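Local structure of putative RNase YutE (Bacillus subtilis subsp. subtilis str. 168, 1YLM) at residues A[93-96]-A[97-101]; A[123-126]-A[127-131]. The protein is probably a ribonuclease of the HepT family, the toxic component of a putative type VII toxin-antitoxin pair, probably neutralised by its cognate antitoxin YutD. All coordinates share one frame; numbering follows the deposited sequence.

In the fold
From the N terminus the chain first runs through helices 6-23 and 32-59. Contact 1 lies where helix 83-93 breaks off in a beta turn and helix 96-100 starts; it bridges that turn and sets the start of what is by similarity the RX(4)HXY motif against helices 32-59 and 108-117. Contact 2 follows within helix 119-137, closing no loop and packing the helix on 6-23, 32-59 and 83-93. The two lie in series, neither nested nor crossed, on opposite sides of the chain's centre. The centres of contact 1 and contact 2 are about 23 Å apart, their nearest atoms about 8 Å; helix 32-59 packs against both, while helix 83-93 leads into contact 1 and touches contact 2.

Contact 1. Residues A[93-96]-A[97-101]; sequences IAYR and KTLVQ
Tyr95 and Thr98 meet where the type I beta turn 93-96 runs into helix 96-100, the start of what is by similarity the RX(4)HXY motif; two waters also join carbonyls of the turn to N-H groups of the helix. Ile93 O accepts from one water, which takes the N-H of Lys97, and the buried side chain of Ile93 packs against Leu50. Ala94, its short methyl pointing away from the next segment, repeats the pattern: Ala94 O receives the second water, 2.6 Å away, which accepts from Thr98 N. Tyr95 offers a face to Thr98 and an edge to Leu99. Thr98 CB sits over the centre of the Tyr95 ring, 4.1 Å from the centroid and 10° off the normal, a CH-pi contact, while Leu99 CG meets Tyr95 CD2 at the ring edge (3.7 Å). Glu110 and the N-H of Asp107 hold the Tyr95 hydroxyl; the phenol thus adds a polar end to an apolar ring. Arg96, the active-site residue by similarity, extends its chain with CG anti to the backbone N (chi1 -167°), and its NE pairs with Glu47. Beta-branched Val100 crosses this arm obliquely, CG2 over one face of the guanidinium, 3.9 Å from Arg96 NH1, while Val100 N donates to Arg96 O at 2.9 Å.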
loop_
_atom_site.group_PDB
_atom_site.type_symbol
_atom_site.label_atom_id
_atom_site.label_comp_id
_atom_site.label_asym_id
_atom_site.label_seq_id
_atom_site.Cartn_x
_atom_site.Cartn_y
_atom_site.Cartn_z
ATOM N N ILE A 93 8.804 -10.656 -0.399
ATOM C CA ILE A 93 8.367 -9.856 -1.538
ATOM C C ILE A 93 7.147 -10.465 -2.247
ATOM O O ILE A 93 6.274 -9.747 -2.750
ATOM C CB ILE A 93 9.557 -9.639 -2.527
ATOM C CG1 ILE A 93 10.589 -8.689 -1.883
ATOM C CG2 ILE A 93 9.066 -9.144 -3.900
ATOM C CD1 ILE A 93 11.988 -8.719 -2.522
ATOM N N ALA A 94 7.085 -11.793 -2.271
ATOM C CA ALA A 94 5.957 -12.500 -2.877
ATOM C C ALA A 94 4.618 -12.153 -2.215
ATOM O O ALA A 94 3.564 -12.366 -2.813
ATOM C CB ALA A 94 6.212 -14.009 -2.854
ATOM N N TYR A 95 4.664 -11.590 -1.000
ATOM C CA TYR A 95 3.439 -11.147 -0.311
ATOM C C TYR A 95 2.894 -9.786 -0.790
ATOM O O TYR A 95 1.792 -9.387 -0.423
ATOM C CB TYR A 95 3.619 -11.185 1.226
ATOM C CG TYR A 95 2.335 -11.528 1.954
ATOM C CD1 TYR A 95 1.842 -12.833 1.955
ATOM C CD2 TYR A 95 1.592 -10.540 2.624
ATOM C CE1 TYR A 95 0.662 -13.158 2.611
ATOM C CE2 TYR A 95 0.383 -10.859 3.271
ATOM C CZ TYR A 95 -0.067 -12.170 3.263
ATOM O OH TYR A 95 -1.244 -12.527 3.903
ATOM N N ARG A 96 3.667 -9.074 -1.618
ATOM C CA ARG A 96 3.308 -7.725 -2.040
ATOM C C ARG A 96 1.938 -7.665 -2.700
ATOM O O ARG A 96 1.144 -6.802 -2.375
ATOM C CB ARG A 96 4.353 -7.128 -2.983
ATOM C CG ARG A 96 4.173 -5.622 -3.196
ATOM C CD ARG A 96 5.121 -5.099 -4.278
ATOM N NE ARG A 96 4.997 -3.649 -4.445
ATOM C CZ ARG A 96 4.236 -3.039 -5.349
ATOM N NH1 ARG A 96 3.500 -3.733 -6.222
ATOM N NH2 ARG A 96 4.213 -1.710 -5.390
ATOM N N LYS A 97 1.663 -8.577 -3.629
ATOM C CA LYS A 97 0.393 -8.528 -4.362
ATOM C C LYS A 97 -0.810 -8.648 -3.420
ATOM O O LYS A 97 -1.814 -7.959 -3.602
ATOM C CB LYS A 97 0.340 -9.621 -5.447
ATOM C CG LYS A 97 -0.902 -9.577 -6.331
ATOM C CD LYS A 97 -0.896 -10.760 -7.318
ATOM C CE LYS A 97 -2.036 -10.666 -8.353
ATOM N NZ LYS A 97 -1.931 -11.779 -9.384
ATOM N N THR A 98 -0.695 -9.505 -2.409
ATOM C CA THR A 98 -1.741 -9.633 -1.397
ATOM C C THR A 98 -1.950 -8.323 -0.637
ATOM O O THR A 98 -3.088 -7.896 -0.404
ATOM C CB THR A 98 -1.441 -10.786 -0.413
ATOM O OG1 THR A 98 -1.358 -12.019 -1.154
ATOM C CG2 THR A 98 -2.556 -10.898 0.624
ATOM N N LEU A 99 -0.850 -7.674 -0.269
ATOM C CA LEU A 99 -0.932 -6.429 0.503
ATOM C C LEU A 99 -1.471 -5.243 -0.285
ATOM O O LEU A 99 -2.214 -4.426 0.272
ATOM C CB LEU A 99 0.429 -6.093 1.117
ATOM C CG LEU A 99 0.792 -6.958 2.327
ATOM C CD1 LEU A 99 2.289 -6.819 2.622
ATOM C CD2 LEU A 99 -0.042 -6.579 3.564
ATOM N N VAL A 100 -1.118 -5.153 -1.573
ATOM C CA VAL A 100 -1.437 -3.951 -2.366
ATOM C C VAL A 100 -2.597 -4.111 -3.350
ATOM O O VAL A 100 -3.240 -3.126 -3.718
ATOM C CB VAL A 100 -0.196 -3.386 -3.108
ATOM C CG1 VAL A 100 0.972 -3.221 -2.130
ATOM C CG2 VAL A 100 0.189 -4.263 -4.277
ATOM N N GLN A 101 -2.843 -5.339 -3.787
ATOM C CA GLN A 101 -3.842 -5.596 -4.813
ATOM C C GLN A 101 -4.984 -6.493 -4.321
ATOM O O GLN A 101 -6.152 -6.176 -4.544
ATOM C CB GLN A 101 -3.166 -6.199 -6.042
ATOM C CG GLN A 101 -4.072 -6.332 -7.245
ATOM C CD GLN A 101 -3.379 -7.040 -8.391
ATOM O OE1 GLN A 101 -2.214 -6.766 -8.686
ATOM N NE2 GLN A 101 -4.085 -7.964 -9.037
HETATM O O HOH W 1 3.845 -10.226 -4.912
HETATM O O HOH W 2 0.964 -11.992 -2.696
#

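Contact 2. Residues A[123-126]-A[127-131]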
loop_
_atom_site.group_PDB
_atom_site.type_symbol
_atom_site.label_atom_id
_atom_site.label_comp_id
_atom_site.label_asym_id
_atom_site.label_seq_id
_atom_site.Cartn_x
_atom_site.Cartn_y
_atom_site.Cartn_z
ATOM N N GLN A 123 17.172 -7.742 8.797
ATOM C CA GLN A 123 18.106 -6.937 9.582
ATOM C C GLN A 123 19.420 -6.678 8.847
ATOM O O GLN A 123 19.996 -5.602 8.958
ATOM C CB GLN A 123 18.418 -7.619 10.919
ATOM C CG GLN A 123 17.213 -7.775 11.842
ATOM C CD GLN A 123 17.514 -8.625 13.069
ATOM O OE1 GLN A 123 18.431 -9.453 13.064
ATOM N NE2 GLN A 123 16.739 -8.427 14.124
ATOM N N ASP A 124 19.889 -7.676 8.106
ATOM C CA ASP A 124 21.163 -7.569 7.393
ATOM C C ASP A 124 21.104 -6.788 6.087
ATOM O O ASP A 124 22.140 -6.354 5.594
ATOM C CB ASP A 124 21.727 -8.964 7.122
ATOM C CG ASP A 124 22.210 -9.644 8.388
ATOM O OD1 ASP A 124 22.434 -8.942 9.396
ATOM O OD2 ASP A 124 22.365 -10.876 8.366
ATOM N N PHE A 125 19.904 -6.619 5.528
ATOM C CA PHE A 125 19.752 -5.942 4.227
ATOM C C PHE A 125 20.378 -4.527 4.186
ATOM O O PHE A 125 21.157 -4.232 3.274
ATOM C CB PHE A 125 18.284 -5.932 3.773
ATOM C CG PHE A 125 18.057 -5.252 2.438
ATOM C CD1 PHE A 125 18.400 -5.898 1.237
ATOM C CD2 PHE A 125 17.521 -3.975 2.375
ATOM C CE1 PHE A 125 18.210 -5.266 0.009
ATOM C CE2 PHE A 125 17.300 -3.344 1.144
ATOM C CZ PHE A 125 17.644 -3.986 -0.033
ATOM N N PRO A 126 20.048 -3.651 5.167
ATOM C CA PRO A 126 20.692 -2.322 5.190
ATOM C C PRO A 126 22.218 -2.395 5.297
ATOM O O PRO A 126 22.919 -1.599 4.669
ATOM C CB PRO A 126 20.112 -1.656 6.458
ATOM C CG PRO A 126 18.877 -2.396 6.773
ATOM C CD PRO A 126 19.063 -3.801 6.259
ATOM N N LYS A 127 22.726 -3.330 6.095
ATOM C CA LYS A 127 24.169 -3.529 6.217
ATOM C C LYS A 127 24.813 -3.872 4.861
ATOM O O LYS A 127 25.841 -3.295 4.498
ATOM C CB LYS A 127 24.484 -4.632 7.234
ATOM C CG LYS A 127 23.890 -4.405 8.627
ATOM C CD LYS A 127 24.239 -5.573 9.585
ATOM C CE LYS A 127 25.758 -5.849 9.601
ATOM N NZ LYS A 127 26.234 -6.468 10.902
ATOM N N ARG A 128 24.223 -4.816 4.133
ATOM C CA ARG A 128 24.700 -5.193 2.795
ATOM C C ARG A 128 24.726 -3.991 1.859
ATOM O O ARG A 128 25.715 -3.766 1.152
ATOM C CB ARG A 128 23.802 -6.270 2.166
ATOM C CG ARG A 128 23.739 -7.573 2.940
ATOM C CD ARG A 128 24.974 -8.440 2.793
ATOM N NE ARG A 128 24.827 -9.621 3.653
ATOM C CZ ARG A 128 25.252 -9.698 4.913
ATOM N NH1 ARG A 128 25.906 -8.684 5.477
ATOM N NH2 ARG A 128 25.037 -10.809 5.616
ATOM N N ILE A 129 23.631 -3.233 1.833
ATOM C CA ILE A 129 23.565 -2.050 0.975
ATOM C C ILE A 129 24.641 -1.016 1.338
ATOM O O ILE A 129 25.323 -0.485 0.454
ATOM C CB ILE A 129 22.179 -1.363 0.994
ATOM C CG1 ILE A 129 21.055 -2.323 0.532
ATOM C CG2 ILE A 129 22.204 -0.129 0.112
ATOM C CD1 ILE A 129 21.227 -2.920 -0.892
ATOM N N ARG A 130 24.768 -0.716 2.623
ATOM C CA ARG A 130 25.747 0.267 3.066
ATOM C C ARG A 130 27.175 -0.152 2.774
ATOM O O ARG A 130 27.958 0.696 2.373
ATOM C CB ARG A 130 25.596 0.581 4.550
ATOM C CG ARG A 130 24.366 1.377 4.884
ATOM C CD ARG A 130 24.301 1.540 6.386
ATOM N NE ARG A 130 23.066 2.182 6.772
ATOM C CZ ARG A 130 22.152 1.638 7.563
ATOM N NH1 ARG A 130 22.347 0.446 8.125
ATOM N NH2 ARG A 130 21.057 2.328 7.821
ATOM N N SER A 131 27.513 -1.431 2.983
ATOM C CA SER A 131 28.867 -1.941 2.672
ATOM C C SER A 131 29.173 -1.775 1.197
ATOM O O SER A 131 30.264 -1.360 0.828
ATOM C CB SER A 131 29.040 -3.425 3.042
ATOM O OG SER A 131 28.737 -3.662 4.408
HETATM O O HOH W 3 25.264 -9.079 10.179
#
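Asp124 and Arg128, one helical turn apart, lie side by side and point the same way, but their salt bridge is long: Asp124 OD2 stands 3.8 Å from Arg128 NH2, well out of the guanidinium plane, so charge alone acts and no N-H is aimed at the oxygen. A bend at chi2 (-76°) folds the arginine back until Asp124 CB lies over one face of the guanidinium; NH2 finds its stronger partner in Glu85. Asp124 OD1 receives a water at 2.9 Å, and the same water accepts from Lys127 NZ, linking two opposite charges that do not meet directly. Along the backbone, the carbonyls of Asp124, Phe125 and Pro126 accept from the N-H groups of Arg128, Ile129 and Arg130. Pro126 has no N-H to give to the preceding turn, and the helix kinks there. Lys127 O takes two donors from opposite faces of its plane, Ser131 N and Ser131 OG, each at 2.9 Å, so the serine hydroxyl is satisfied by its own helix. Arg130 NH1 passes 3.5 Å from Pro126 CB, while NH2 pairs with Glu17. On the buried side Ile129 CG1 rests over the Phe125 ring, 4.0 Å from its centroid. With Phe125, Pro126 and Ile129 buried and the charged side chains along the flanks and the outside, this is the amphipathic helix typical of an all-helical bundle.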